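Local coordinates for M152 protein (Murid herpesvirus 1, PDB 4G59) that probably acts as an MHC class I-like viral immunoevasin, a membrane glycoprotein that holds back host MHC class I molecules and RAE-1 family NKG2D ligands, at residues B[82-87]-B[110-115]; B[101-106]-B[162-167]; B[126-131]-B[144-149]. All blocks are in the same frame, centred on the assembly; numbering follows the deposited sequence.

Contact 1 of 3, residues B[82-87]-B[110-115]; sequences YEYIMN and VLQMMD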
ATOM      1  N   TYR B  82       3.746 -12.254 -17.951  1.00 47.50           N
ATOM      2  CA  TYR B  82       4.125 -13.654 -17.776  1.00 48.45           C
ATOM      3  C   TYR B  82       5.280 -14.037 -18.706  1.00 54.67           C
ATOM      4  O   TYR B  82       6.285 -14.582 -18.243  1.00 56.88           O
ATOM      5  CB  TYR B  82       2.931 -14.588 -17.985  1.00 46.84           C
ATOM      6  CG  TYR B  82       3.315 -16.046 -18.124  1.00 55.06           C
ATOM      7  CD1 TYR B  82       3.732 -16.784 -17.024  1.00 62.62           C
ATOM      8  CD2 TYR B  82       3.261 -16.688 -19.355  1.00 57.76           C
ATOM      9  CE1 TYR B  82       4.087 -18.118 -17.147  1.00 65.79           C
ATOM     10  CE2 TYR B  82       3.614 -18.019 -19.487  1.00 62.08           C
ATOM     11  CZ  TYR B  82       4.029 -18.726 -18.379  1.00 65.75           C
ATOM     12  OH  TYR B  82       4.388 -20.048 -18.496  1.00 68.12           O
ATOM     13  N   GLU B  83       5.144 -13.759 -20.004  1.00 51.29           N
ATOM     14  CA  GLU B  83       6.245 -13.989 -20.946  1.00 52.92           C
ATOM     15  C   GLU B  83       7.510 -13.275 -20.484  1.00 54.99           C
ATOM     16  O   GLU B  83       8.565 -13.892 -20.395  1.00 57.06           O
ATOM     17  CB  GLU B  83       5.906 -13.517 -22.360  1.00 44.35           C
ATOM     18  CG  GLU B  83       4.583 -14.005 -22.911  1.00 54.90           C
ATOM     19  CD  GLU B  83       4.535 -15.499 -23.133  1.00 63.95           C
ATOM     20  OE1 GLU B  83       5.505 -16.052 -23.689  1.00 70.86           O
ATOM     21  OE2 GLU B  83       3.515 -16.122 -22.762  1.00 71.46           O
ATOM     22  N   TYR B  84       7.392 -11.980 -20.192  1.00 51.11           N
ATOM     23  CA  TYR B  84       8.539 -11.156 -19.817  1.00 52.37           C
ATOM     24  C   TYR B  84       9.304 -11.777 -18.666  1.00 54.20           C
ATOM     25  O   TYR B  84      10.523 -11.952 -18.753  1.00 50.70           O
ATOM     26  CB  TYR B  84       8.070  -9.761 -19.420  1.00 48.12           C
ATOM     27  CG  TYR B  84       9.148  -8.828 -18.908  1.00 45.08           C
ATOM     28  CD1 TYR B  84      10.449  -8.897 -19.375  1.00 46.58           C
ATOM     29  CD2 TYR B  84       8.851  -7.865 -17.956  1.00 46.65           C
ATOM     30  CE1 TYR B  84      11.426  -8.027 -18.908  1.00 48.08           C
ATOM     31  CE2 TYR B  84       9.822  -6.998 -17.477  1.00 44.04           C
ATOM     32  CZ  TYR B  84      11.103  -7.085 -17.952  1.00 42.63           C
ATOM     33  OH  TYR B  84      12.061  -6.221 -17.476  1.00 40.19           O
ATOM     34  N   ILE B  85       8.579 -12.111 -17.600  1.00 52.23           N
ATOM     35  CA  ILE B  85       9.178 -12.673 -16.394  1.00 54.36           C
ATOM     36  C   ILE B  85       9.902 -14.003 -16.661  1.00 60.56           C
ATOM     37  O   ILE B  85      11.065 -14.176 -16.263  1.00 61.67           O
ATOM     38  CB  ILE B  85       8.126 -12.832 -15.267  1.00 54.85           C
ATOM     39  CG1 ILE B  85       7.909 -11.504 -14.550  1.00 47.08           C
ATOM     40  CG2 ILE B  85       8.556 -13.904 -14.270  1.00 59.97           C
ATOM     41  CD1 ILE B  85       9.161 -10.975 -13.871  1.00 47.77           C
ATOM     42  N   MET B  86       9.221 -14.926 -17.343  1.00 57.25           N
ATOM     43  CA  MET B  86       9.802 -16.228 -17.672  1.00 60.85           C
ATOM     44  C   MET B  86      11.015 -16.126 -18.614  1.00 61.02           C
ATOM     45  O   MET B  86      12.071 -16.682 -18.322  1.00 68.81           O
ATOM     46  CB  MET B  86       8.743 -17.174 -18.260  1.00 58.24           C
ATOM     47  CG  MET B  86       7.607 -17.545 -17.305  1.00 61.59           C
ATOM     48  SD  MET B  86       8.135 -18.220 -15.711  1.00 77.90           S
ATOM     49  CE  MET B  86       8.612 -19.886 -16.172  1.00 73.56           C
ATOM     50  N   ASN B  87      10.862 -15.412 -19.729  1.00 55.98           N
ATOM     51  CA  ASN B  87      11.916 -15.283 -20.741  1.00 59.67           C
ATOM     52  C   ASN B  87      13.143 -14.450 -20.352  1.00 60.63           C
ATOM     53  O   ASN B  87      14.226 -14.674 -20.883  1.00 65.82           O
ATOM     54  CB  ASN B  87      11.346 -14.722 -22.048  1.00 54.73           C
ATOM     55  CG  ASN B  87      10.239 -15.582 -22.625  1.00 65.07           C
ATOM     56  OD1 ASN B  87      10.000 -16.700 -22.170  1.00 74.00           O
ATOM     57  ND2 ASN B  87       9.561 -15.063 -23.646  1.00 55.44           N
ATOM     58  N   VAL B 110       4.489   4.882 -20.297  1.00 47.57           N
ATOM     59  CA  VAL B 110       4.587   3.589 -19.623  1.00 43.52           C
ATOM     60  C   VAL B 110       5.727   3.598 -18.612  1.00 42.93           C
ATOM     61  O   VAL B 110       6.878   3.891 -18.955  1.00 44.34           O
ATOM     62  CB  VAL B 110       4.765   2.439 -20.635  1.00 48.66           C
ATOM     63  CG1 VAL B 110       4.697   1.075 -19.946  1.00 37.96           C
ATOM     64  CG2 VAL B 110       3.705   2.538 -21.718  1.00 46.42           C
ATOM     65  N   LEU B 111       5.405   3.281 -17.360  1.00 42.26           N
ATOM     66  CA  LEU B 111       6.432   3.139 -16.333  1.00 42.52           C
ATOM     67  C   LEU B 111       6.556   1.684 -15.896  1.00 39.08           C
ATOM     68  O   LEU B 111       5.558   0.964 -15.831  1.00 41.93           O
ATOM     69  CB  LEU B 111       6.100   4.004 -15.122  1.00 40.90           C
ATOM     70  CG  LEU B 111       6.053   5.506 -15.329  1.00 43.20           C
ATOM     71  CD1 LEU B 111       5.503   6.178 -14.076  1.00 48.31           C
ATOM     72  CD2 LEU B 111       7.433   6.001 -15.617  1.00 42.16           C
ATOM     73  N   GLN B 112       7.779   1.272 -15.578  1.00 37.13           N
ATOM     74  CA  GLN B 112       8.061  -0.081 -15.098  1.00 39.28           C
ATOM     75  C   GLN B 112       8.763   0.069 -13.759  1.00 39.09           C
ATOM     76  O   GLN B 112       9.757   0.801 -13.665  1.00 35.68           O
ATOM     77  CB  GLN B 112       8.986  -0.819 -16.082  1.00 40.14           C
ATOM     78  CG  GLN B 112       9.212  -2.314 -15.796  1.00 43.09           C
ATOM     79  CD  GLN B 112      10.298  -2.937 -16.692  1.00 45.06           C
ATOM     80  OE1 GLN B 112      10.773  -2.312 -17.649  1.00 42.39           O
ATOM     81  NE2 GLN B 112      10.700  -4.160 -16.370  1.00 38.65           N
ATOM     82  N   MET B 113       8.247  -0.601 -12.725  1.00 36.72           N
ATOM     83  CA  MET B 113       8.893  -0.559 -11.418  1.00 39.48           C
ATOM     84  C   MET B 113       9.184  -1.939 -10.842  1.00 36.96           C
ATOM     85  O   MET B 113       8.372  -2.868 -10.970  1.00 40.24           O
ATOM     86  CB  MET B 113       8.078   0.260 -10.412  1.00 34.35           C
ATOM     87  CG  MET B 113       7.895   1.708 -10.781  1.00 38.78           C
ATOM     88  SD  MET B 113       6.367   1.979 -11.705  1.00 49.92           S
ATOM     89  CE  MET B 113       5.957   3.632 -11.108  1.00 57.74           C
ATOM     90  N   MET B 114      10.342  -2.056 -10.203  1.00 33.02           N
ATOM     91  CA  MET B 114      10.665  -3.247  -9.423  1.00 40.59           C
ATOM     92  C   MET B 114      11.127  -2.858  -8.034  1.00 38.15           C
ATOM     93  O   MET B 114      12.029  -2.028  -7.894  1.00 41.83           O
ATOM     94  CB  MET B 114      11.758  -4.093 -10.096  1.00 41.36           C
ATOM     95  CG  MET B 114      11.238  -4.994 -11.212  1.00 45.88           C
ATOM     96  SD  MET B 114      12.386  -6.273 -11.805  1.00 32.51           S
ATOM     97  CE  MET B 114      11.365  -6.786 -13.180  1.00 37.78           C
ATOM     98  N   ASP B 115      10.508  -3.448  -7.012  1.00 36.28           N
ATOM     99  CA  ASP B 115      10.960  -3.243  -5.632  1.00 41.33           C
ATOM    100  C   ASP B 115      11.061  -1.774  -5.198  1.00 42.54           C
ATOM    101  O   ASP B 115      12.049  -1.369  -4.569  1.00 43.80           O
ATOM    102  CB  ASP B 115      12.292  -3.980  -5.396  1.00 38.42           C
ATOM    103  CG  ASP B 115      12.163  -5.482  -5.596  1.00 37.78           C
ATOM    104  OD1 ASP B 115      11.026  -5.979  -5.614  1.00 39.26           O
ATOM    105  OD2 ASP B 115      13.187  -6.177  -5.719  1.00 44.15           O
TER

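Contact 2 of 3, residues B[101-106]-B[162-167]; sequences CKFVPF and ALLQKR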
ATOM      1  N   CYS B 101      -2.421   7.199 -19.554  1.00 44.79           N
ATOM      2  CA  CYS B 101      -2.918   7.504 -20.906  1.00 49.97           C
ATOM      3  C   CYS B 101      -3.863   8.697 -20.976  1.00 48.38           C
ATOM      4  O   CYS B 101      -4.816   8.781 -20.201  1.00 42.50           O
ATOM      5  CB  CYS B 101      -3.635   6.297 -21.519  1.00 53.74           C
ATOM      6  SG  CYS B 101      -2.651   4.801 -21.707  1.00 56.35           S
ATOM      7  N   LYS B 102      -3.584   9.607 -21.913  1.00 54.30           N
ATOM      8  CA  LYS B 102      -4.546  10.614 -22.365  1.00 50.54           C
ATOM      9  C   LYS B 102      -5.246  10.039 -23.590  1.00 51.33           C
ATOM     10  O   LYS B 102      -4.583   9.505 -24.483  1.00 52.86           O
ATOM     11  CB  LYS B 102      -3.806  11.876 -22.778  1.00 47.01           C
ATOM     12  CG  LYS B 102      -4.200  13.134 -22.049  1.00 49.92           C
ATOM     13  CD  LYS B 102      -3.097  14.162 -22.213  1.00 58.96           C
ATOM     14  CE  LYS B 102      -3.454  15.503 -21.606  1.00 72.06           C
ATOM     15  NZ  LYS B 102      -4.532  16.208 -22.371  1.00 75.29           N
ATOM     16  N   PHE B 103      -6.569  10.145 -23.645  1.00 46.20           N
ATOM     17  CA  PHE B 103      -7.325   9.595 -24.762  1.00 46.93           C
ATOM     18  C   PHE B 103      -7.463  10.536 -25.970  1.00 55.15           C
ATOM     19  O   PHE B 103      -7.437  10.077 -27.122  1.00 57.11           O
ATOM     20  CB  PHE B 103      -8.701   9.135 -24.284  1.00 51.83           C
ATOM     21  CG  PHE B 103      -8.648   7.994 -23.306  1.00 49.46           C
ATOM     22  CD1 PHE B 103      -7.850   6.888 -23.549  1.00 49.11           C
ATOM     23  CD2 PHE B 103      -9.388   8.035 -22.136  1.00 47.88           C
ATOM     24  CE1 PHE B 103      -7.802   5.841 -22.638  1.00 49.81           C
ATOM     25  CE2 PHE B 103      -9.347   6.997 -21.224  1.00 47.13           C
ATOM     26  CZ  PHE B 103      -8.553   5.900 -21.469  1.00 47.81           C
ATOM     27  N   VAL B 104      -7.646  11.834 -25.720  1.00 54.18           N
ATOM     28  CA  VAL B 104      -7.709  12.824 -26.801  1.00 55.51           C
ATOM     29  C   VAL B 104      -6.855  14.066 -26.473  1.00 61.16           C
ATOM     30  O   VAL B 104      -7.132  14.799 -25.517  1.00 59.40           O
ATOM     31  CB  VAL B 104      -9.170  13.206 -27.200  1.00 54.77           C
ATOM     32  CG1 VAL B 104      -9.971  11.975 -27.608  1.00 54.80           C
ATOM     33  CG2 VAL B 104      -9.881  13.914 -26.077  1.00 60.76           C
ATOM     34  N   PRO B 105      -5.761  14.266 -27.227  1.00 58.73           N
ATOM     35  CA  PRO B 105      -5.226  13.353 -28.248  1.00 56.29           C
ATOM     36  C   PRO B 105      -4.613  12.115 -27.593  1.00 53.88           C
ATOM     37  O   PRO B 105      -3.992  12.266 -26.544  1.00 53.62           O
ATOM     38  CB  PRO B 105      -4.097  14.169 -28.899  1.00 54.09           C
ATOM     39  CG  PRO B 105      -4.189  15.559 -28.332  1.00 55.28           C
ATOM     40  CD  PRO B 105      -4.899  15.444 -27.026  1.00 59.56           C
ATOM     41  N   PHE B 106      -4.765  10.936 -28.196  1.00 51.14           N
ATOM     42  CA  PHE B 106      -4.225   9.716 -27.605  1.00 52.75           C
ATOM     43  C   PHE B 106      -2.724   9.756 -27.327  1.00 53.42           C
ATOM     44  O   PHE B 106      -1.926  10.030 -28.212  1.00 54.99           O
ATOM     45  CB  PHE B 106      -4.532   8.473 -28.435  1.00 51.79           C
ATOM     46  CG  PHE B 106      -4.211   7.205 -27.711  1.00 51.64           C
ATOM     47  CD1 PHE B 106      -5.147   6.641 -26.858  1.00 53.35           C
ATOM     48  CD2 PHE B 106      -2.959   6.613 -27.822  1.00 54.72           C
ATOM     49  CE1 PHE B 106      -4.865   5.492 -26.147  1.00 53.46           C
ATOM     50  CE2 PHE B 106      -2.655   5.453 -27.118  1.00 57.51           C
ATOM     51  CZ  PHE B 106      -3.618   4.891 -26.274  1.00 58.67           C
ATOM     52  N   ALA B 162     -11.801   7.071 -28.283  1.00 52.17           N
ATOM     53  CA  ALA B 162     -13.039   7.832 -28.214  1.00 42.97           C
ATOM     54  C   ALA B 162     -14.077   7.158 -27.324  1.00 46.16           C
ATOM     55  O   ALA B 162     -14.880   7.837 -26.681  1.00 50.58           O
ATOM     56  CB  ALA B 162     -13.589   8.056 -29.598  1.00 41.34           C
ATOM     57  N   LEU B 163     -14.076   5.830 -27.287  1.00 43.96           N
ATOM     58  CA  LEU B 163     -15.071   5.123 -26.478  1.00 43.83           C
ATOM     59  C   LEU B 163     -14.663   5.192 -25.015  1.00 48.62           C
ATOM     60  O   LEU B 163     -15.518   5.326 -24.138  1.00 45.85           O
ATOM     61  CB  LEU B 163     -15.234   3.671 -26.922  1.00 43.20           C
ATOM     62  CG  LEU B 163     -15.927   2.694 -25.972  1.00 46.32           C
ATOM     63  CD1 LEU B 163     -17.304   3.189 -25.545  1.00 57.20           C
ATOM     64  CD2 LEU B 163     -16.059   1.348 -26.634  1.00 45.95           C
ATOM     65  N   LEU B 164     -13.351   5.111 -24.773  1.00 49.66           N
ATOM     66  CA  LEU B 164     -12.795   5.185 -23.427  1.00 46.61           C
ATOM     67  C   LEU B 164     -12.909   6.599 -22.871  1.00 45.46           C
ATOM     68  O   LEU B 164     -13.261   6.787 -21.704  1.00 48.21           O
ATOM     69  CB  LEU B 164     -11.330   4.714 -23.411  1.00 46.92           C
ATOM     70  CG  LEU B 164     -11.065   3.226 -23.629  1.00 41.14           C
ATOM     71  CD1 LEU B 164      -9.588   2.953 -23.871  1.00 43.31           C
ATOM     72  CD2 LEU B 164     -11.558   2.442 -22.434  1.00 41.04           C
ATOM     73  N   GLN B 165     -12.615   7.591 -23.702  1.00 44.96           N
ATOM     74  CA  GLN B 165     -12.761   8.981 -23.294  1.00 47.50           C
ATOM     75  C   GLN B 165     -14.196   9.228 -22.837  1.00 45.86           C
ATOM     76  O   GLN B 165     -14.431   9.880 -21.822  1.00 47.33           O
ATOM     77  CB  GLN B 165     -12.404   9.925 -24.445  1.00 49.52           C
ATOM     78  CG  GLN B 165     -12.758  11.383 -24.186  1.00 39.89           C
ATOM     79  CD  GLN B 165     -11.730  12.102 -23.328  1.00 47.10           C
ATOM     80  OE1 GLN B 165     -10.592  11.639 -23.146  1.00 47.99           O
ATOM     81  NE2 GLN B 165     -12.124  13.247 -22.797  1.00 51.26           N
ATOM     82  N   LYS B 166     -15.159   8.678 -23.563  1.00 46.77           N
ATOM     83  CA  LYS B 166     -16.551   8.900 -23.203  1.00 40.91           C
ATOM     84  C   LYS B 166     -16.875   8.214 -21.880  1.00 44.09           C
ATOM     85  O   LYS B 166     -17.452   8.829 -20.974  1.00 44.31           O
ATOM     86  CB  LYS B 166     -17.482   8.387 -24.291  1.00 38.41           C
ATOM     87  CG  LYS B 166     -18.911   8.814 -24.104  1.00 34.62           C
ATOM     88  CD  LYS B 166     -19.823   8.078 -25.056  1.00 41.75           C
ATOM     89  CE  LYS B 166     -21.230   8.631 -25.013  1.00 44.07           C
ATOM     90  NZ  LYS B 166     -22.229   7.538 -25.143  1.00 58.90           N
ATOM     91  N   ARG B 167     -16.492   6.946 -21.765  1.00 36.57           N
ATOM     92  CA  ARG B 167     -16.844   6.172 -20.586  1.00 37.62           C
ATOM     93  C   ARG B 167     -16.186   6.738 -19.329  1.00 40.62           C
ATOM     94  O   ARG B 167     -16.835   6.853 -18.277  1.00 40.29           O
ATOM     95  CB  ARG B 167     -16.513   4.688 -20.766  1.00 36.77           C
ATOM     96  CG  ARG B 167     -16.610   3.900 -19.483  1.00 38.33           C
ATOM     97  CD  ARG B 167     -16.846   2.422 -19.704  1.00 42.75           C
ATOM     98  NE  ARG B 167     -15.798   1.813 -20.508  1.00 54.32           N
ATOM     99  CZ  ARG B 167     -16.026   1.030 -21.555  1.00 49.63           C
ATOM    100  NH1 ARG B 167     -17.273   0.764 -21.909  1.00 46.42           N
ATOM    101  NH2 ARG B 167     -15.012   0.521 -22.240  1.00 46.72           N
TER

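Contact 3 of 3, residues B[126-131]-B[144-149]; sequences KGVETL and DIARYG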
ATOM      1  N   LYS B 126       9.930  10.090 -27.354  1.00 97.75           N
ATOM      2  CA  LYS B 126      11.266   9.644 -26.970  1.00 96.57           C
ATOM      3  C   LYS B 126      11.337   8.132 -27.166  1.00 89.03           C
ATOM      4  O   LYS B 126      10.495   7.541 -27.845  1.00 91.70           O
ATOM      5  CB  LYS B 126      11.570  10.027 -25.514  1.00 97.91           C
ATOM      6  CG  LYS B 126      13.058  10.092 -25.148  1.00 90.06           C
ATOM      7  CD  LYS B 126      13.278  10.809 -23.824  1.00 88.54           C
ATOM      8  CE  LYS B 126      12.687  12.213 -23.856  1.00 91.73           C
ATOM      9  NZ  LYS B 126      13.177  13.076 -22.738  1.00 91.40           N
ATOM     10  N   GLY B 127      12.351   7.502 -26.599  1.00 91.93           N
ATOM     11  CA  GLY B 127      12.442   6.065 -26.661  1.00 82.21           C
ATOM     12  C   GLY B 127      12.142   5.551 -25.281  1.00 69.14           C
ATOM     13  O   GLY B 127      11.325   6.118 -24.551  1.00 66.23           O
ATOM     14  N   VAL B 128      12.803   4.463 -24.925  1.00 70.19           N
ATOM     15  CA  VAL B 128      12.758   3.992 -23.560  1.00 59.89           C
ATOM     16  C   VAL B 128      13.917   4.640 -22.846  1.00 57.95           C
ATOM     17  O   VAL B 128      15.053   4.508 -23.264  1.00 59.08           O
ATOM     18  CB  VAL B 128      12.887   2.494 -23.495  1.00 49.12           C
ATOM     19  CG1 VAL B 128      12.719   2.026 -22.055  1.00 54.49           C
ATOM     20  CG2 VAL B 128      11.831   1.887 -24.349  1.00 51.34           C
ATOM     21  N   GLU B 129      13.613   5.382 -21.795  1.00 61.05           N
ATOM     22  CA  GLU B 129      14.623   5.982 -20.961  1.00 50.63           C
ATOM     23  C   GLU B 129      14.815   5.052 -19.780  1.00 57.52           C
ATOM     24  O   GLU B 129      13.847   4.694 -19.109  1.00 57.63           O
ATOM     25  CB  GLU B 129      14.129   7.333 -20.493  1.00 66.30           C
ATOM     26  CG  GLU B 129      15.103   8.115 -19.664  1.00 67.44           C
ATOM     27  CD  GLU B 129      14.559   9.485 -19.320  1.00 80.99           C
ATOM     28  OE1 GLU B 129      13.489   9.861 -19.860  1.00 73.55           O
ATOM     29  OE2 GLU B 129      15.197  10.183 -18.505  1.00 87.95           O
ATOM     30  N   THR B 130      16.054   4.628 -19.546  1.00 58.00           N
ATOM     31  CA  THR B 130      16.380   3.796 -18.388  1.00 51.87           C
ATOM     32  C   THR B 130      16.698   4.680 -17.186  1.00 54.06           C
ATOM     33  O   THR B 130      17.621   5.488 -17.239  1.00 57.57           O
ATOM     34  CB  THR B 130      17.571   2.862 -18.664  1.00 45.21           C
ATOM     35  OG1 THR B 130      17.163   1.813 -19.553  1.00 50.06           O
ATOM     36  CG2 THR B 130      18.063   2.245 -17.381  1.00 44.17           C
ATOM     37  N   LEU B 131      15.924   4.513 -16.112  1.00 53.11           N
ATOM     38  CA  LEU B 131      16.042   5.326 -14.902  1.00 50.05           C
ATOM     39  C   LEU B 131      16.684   4.565 -13.746  1.00 48.86           C
ATOM     40  O   LEU B 131      17.125   5.173 -12.772  1.00 55.73           O
ATOM     41  CB  LEU B 131      14.662   5.818 -14.471  1.00 48.68           C
ATOM     42  CG  LEU B 131      13.869   6.555 -15.542  1.00 56.11           C
ATOM     43  CD1 LEU B 131      12.570   7.066 -14.984  1.00 44.61           C
ATOM     44  CD2 LEU B 131      14.699   7.698 -16.074  1.00 60.44           C
ATOM     45  N   ASP B 144      17.347  -5.704 -22.565  1.00 52.91           N
ATOM     46  CA  ASP B 144      16.135  -6.491 -22.416  1.00 52.30           C
ATOM     47  C   ASP B 144      15.073  -5.794 -21.549  1.00 49.05           C
ATOM     48  O   ASP B 144      13.875  -5.810 -21.871  1.00 48.96           O
ATOM     49  CB  ASP B 144      16.486  -7.859 -21.831  1.00 52.77           C
ATOM     50  CG  ASP B 144      16.653  -8.920 -22.890  1.00 56.23           C
ATOM     51  OD1 ASP B 144      16.159  -8.694 -24.017  1.00 54.53           O
ATOM     52  OD2 ASP B 144      17.261  -9.980 -22.588  1.00 55.85           O
ATOM     53  N   ILE B 145      15.521  -5.184 -20.456  1.00 42.61           N
ATOM     54  CA  ILE B 145      14.632  -4.443 -19.561  1.00 47.41           C
ATOM     55  C   ILE B 145      14.008  -3.221 -20.248  1.00 49.05           C
ATOM     56  O   ILE B 145      12.806  -2.960 -20.121  1.00 47.99           O
ATOM     57  CB  ILE B 145      15.380  -3.996 -18.308  1.00 46.45           C
ATOM     58  CG1 ILE B 145      15.778  -5.220 -17.483  1.00 42.75           C
ATOM     59  CG2 ILE B 145      14.548  -3.006 -17.496  1.00 44.89           C
ATOM     60  CD1 ILE B 145      16.840  -4.936 -16.455  1.00 37.39           C
ATOM     61  N   ALA B 146      14.831  -2.494 -20.989  1.00 47.81           N
ATOM     62  CA  ALA B 146      14.376  -1.329 -21.721  1.00 47.70           C
ATOM     63  C   ALA B 146      13.345  -1.726 -22.771  1.00 49.57           C
ATOM     64  O   ALA B 146      12.342  -1.030 -22.974  1.00 50.73           O
ATOM     65  CB  ALA B 146      15.560  -0.625 -22.365  1.00 46.09           C
ATOM     66  N   ARG B 147      13.587  -2.840 -23.451  1.00 46.63           N
ATOM     67  CA  ARG B 147      12.729  -3.216 -24.577  1.00 47.89           C
ATOM     68  C   ARG B 147      11.358  -3.648 -24.054  1.00 47.94           C
ATOM     69  O   ARG B 147      10.316  -3.397 -24.686  1.00 47.28           O
ATOM     70  CB  ARG B 147      13.417  -4.258 -25.493  1.00 48.29           C
ATOM     71  CG  ARG B 147      13.046  -5.734 -25.283  1.00 52.89           C
ATOM     72  CD  ARG B 147      13.852  -6.707 -26.207  1.00 49.92           C
ATOM     73  NE  ARG B 147      15.298  -6.745 -25.924  1.00 53.23           N
ATOM     74  CZ  ARG B 147      16.239  -6.181 -26.693  1.00 46.18           C
ATOM     75  NH1 ARG B 147      15.902  -5.535 -27.808  1.00 42.16           N
ATOM     76  NH2 ARG B 147      17.517  -6.257 -26.351  1.00 40.28           N
ATOM     77  N   TYR B 148      11.351  -4.253 -22.869  1.00 49.05           N
ATOM     78  CA  TYR B 148      10.089  -4.628 -22.246  1.00 45.93           C
ATOM     79  C   TYR B 148       9.412  -3.431 -21.573  1.00 46.87           C
ATOM     80  O   TYR B 148       8.194  -3.456 -21.322  1.00 45.76           O
ATOM     81  CB  TYR B 148      10.280  -5.804 -21.295  1.00 45.42           C
ATOM     82  CG  TYR B 148      10.277  -7.117 -22.035  1.00 46.54           C
ATOM     83  CD1 TYR B 148       9.086  -7.771 -22.313  1.00 47.24           C
ATOM     84  CD2 TYR B 148      11.462  -7.696 -22.475  1.00 49.22           C
ATOM     85  CE1 TYR B 148       9.075  -8.972 -23.001  1.00 51.22           C
ATOM     86  CE2 TYR B 148      11.460  -8.889 -23.166  1.00 46.54           C
ATOM     87  CZ  TYR B 148      10.264  -9.526 -23.429  1.00 53.15           C
ATOM     88  OH  TYR B 148      10.264 -10.719 -24.122  1.00 54.05           O
ATOM     89  N   GLY B 149      10.200  -2.381 -21.323  1.00 46.45           N
ATOM     90  CA  GLY B 149       9.674  -1.103 -20.867  1.00 46.02           C
ATOM     91  C   GLY B 149       8.688  -0.470 -21.844  1.00 45.85           C
ATOM     92  O   GLY B 149       7.938   0.448 -21.503  1.00 48.06           O
TER

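Contact 1 of 3, residues B[82-87]-B[110-115]
Tyr84 reaches from helix 68-89 to Gln112 on strand 106-114. This is the helix-over-sheet layout of an MHC class I-like platform. The CB of Tyr84 points at the strand. CG stands opposite the backbone N (chi1 176°), and this carries the ring out from the helix axis toward the sheet. One flank of the ring, at CD1, packs on Tyr148, and the two rings are stacked. Further out, the amide end of Gln112 meets the hydroxyl edge of the ring, with the two planes 70° apart. At the tip, Tyr84 OH is 2.7 Å from the modelled NE2 of Gln112. The amide is probably turned over in the model, and with it turned back this approach may be a hydrogen bond. Gln112 comes from the opposite direction. Its extended chain carries the amide from the sheet to the tyrosine hydroxyl. Ile145 of helix 142-148 packs against both residues, and the contact is buried. Beyond the strand end, Asp115 forms a salt bridge with Arg93 and another with a basic side chain of the other protein's chain. Met114 also comes near the tyrosine tip from the strand, with its CE methyl 4.4 Å from Tyr84 OH.

Contact 2 of 3, residues B[101-106]-B[162-167]
Gln165 OE1 lies against two apolar groups of the segment 101-106. It is 3.3 Å from Phe103 CB and 3.8 Å from Val104 CG2. It approaches the Phe103 ring at the edge and in plane, while the amide itself stands nearly upright to the ring, with the planes 85° apart. The bend of the glutamine at chi2 (81°) brings the amide against Val104 CG2, the two side chains crossing at about a right angle. The CD of Gln165 is also 3.8 Å from Val104 CG2.

Phe103 also meets Leu164. The leucine CB sits over one ring face, 3.7 Å from the centroid of the Phe103 ring and 14° off the normal, a CH-pi contact. Leu164 CD1 lies on the same side of the ring, beyond its CE1 edge, 3.6 Å from Phe103 CE1. Here the helix 161-178 rests on the hairpin of strands 95-103 and 106-114 in the MHC class I-like platform. A cis peptide precedes Pro105 in the turn, and the disulfide Cys101 to Cys108 joins the two strands of the hairpin. Phe103 also packs on Ala23 and Phe25 of the adjacent strand 22-31. Arg167 makes a salt bridge to Glu70 of helix 68-89, the other helix of the platform, which meets helix 161-178 here.

Contact 3 of 3, residues B[126-131]-B[144-149]
Val128 meets the backbone of Ala146 with both of its methyls. CG1 is 3.2 Å from Ala146 O, and CG2 is 3.3 Å from that same Ala146 O. The carbonyl oxygen is thus straddled by the fork of the valine. With CG1 opposite the backbone N (chi1 -175°) and CG2 opposite the carbonyl carbon, both methyls face Ala146 O. The methyl of Ala146 points back at the strand. Its CB is 3.9 Å from Val128 CG1, an apolar contact. Gly149, one turn on, lies next to the same valine methyl and brings no side chain of its own. Thr130 adds a looser touch, with OG1 4.1 Å from Ala146 CB. Its chi1 of -72° puts the hydroxyl beside the backbone N and on the side of the helix. The residue between, Glu129, points away from the helix and forms a salt bridge to Arg121 of the neighbouring strand.

Within the helix, Arg147 turns away from the strand and folds along its own helix to Asp144. NE gives a hydrogen bond of 2.9 Å to Asp144 OD1, with an N-H...O angle of 158°, as part of a salt bridge. OD1 uses its anti lone pair and lies slightly out of the guanidinium plane. The backbone N of Asp144 is hydrogen-bonded to Ser141 OG. This is a short helix lying against the edge strand 128-130 of the eight-stranded sheet, in a platform of the MHC class I-like fold.

All three contacts join a helix to the same eight-stranded sheet. Contact 1 is buried, contact 2 partly buried, and contact 3 lies at the surface. Contacts 1 and 3 are neighbours, with centres 11 Å apart, and they touch directly, helix 142-148 lying against both segments of contact 1. The centres of contacts 2 and 3 are about 25 Å apart. Contact 2 sits at the other end of the hairpin that also supplies contact 1. Their chemistry differs. Contact 1 brings a tyrosine hydroxyl to an amide, contact 2 sets a leucine on an aromatic face, and contact 3 packs small side chains on a helix carbonyl.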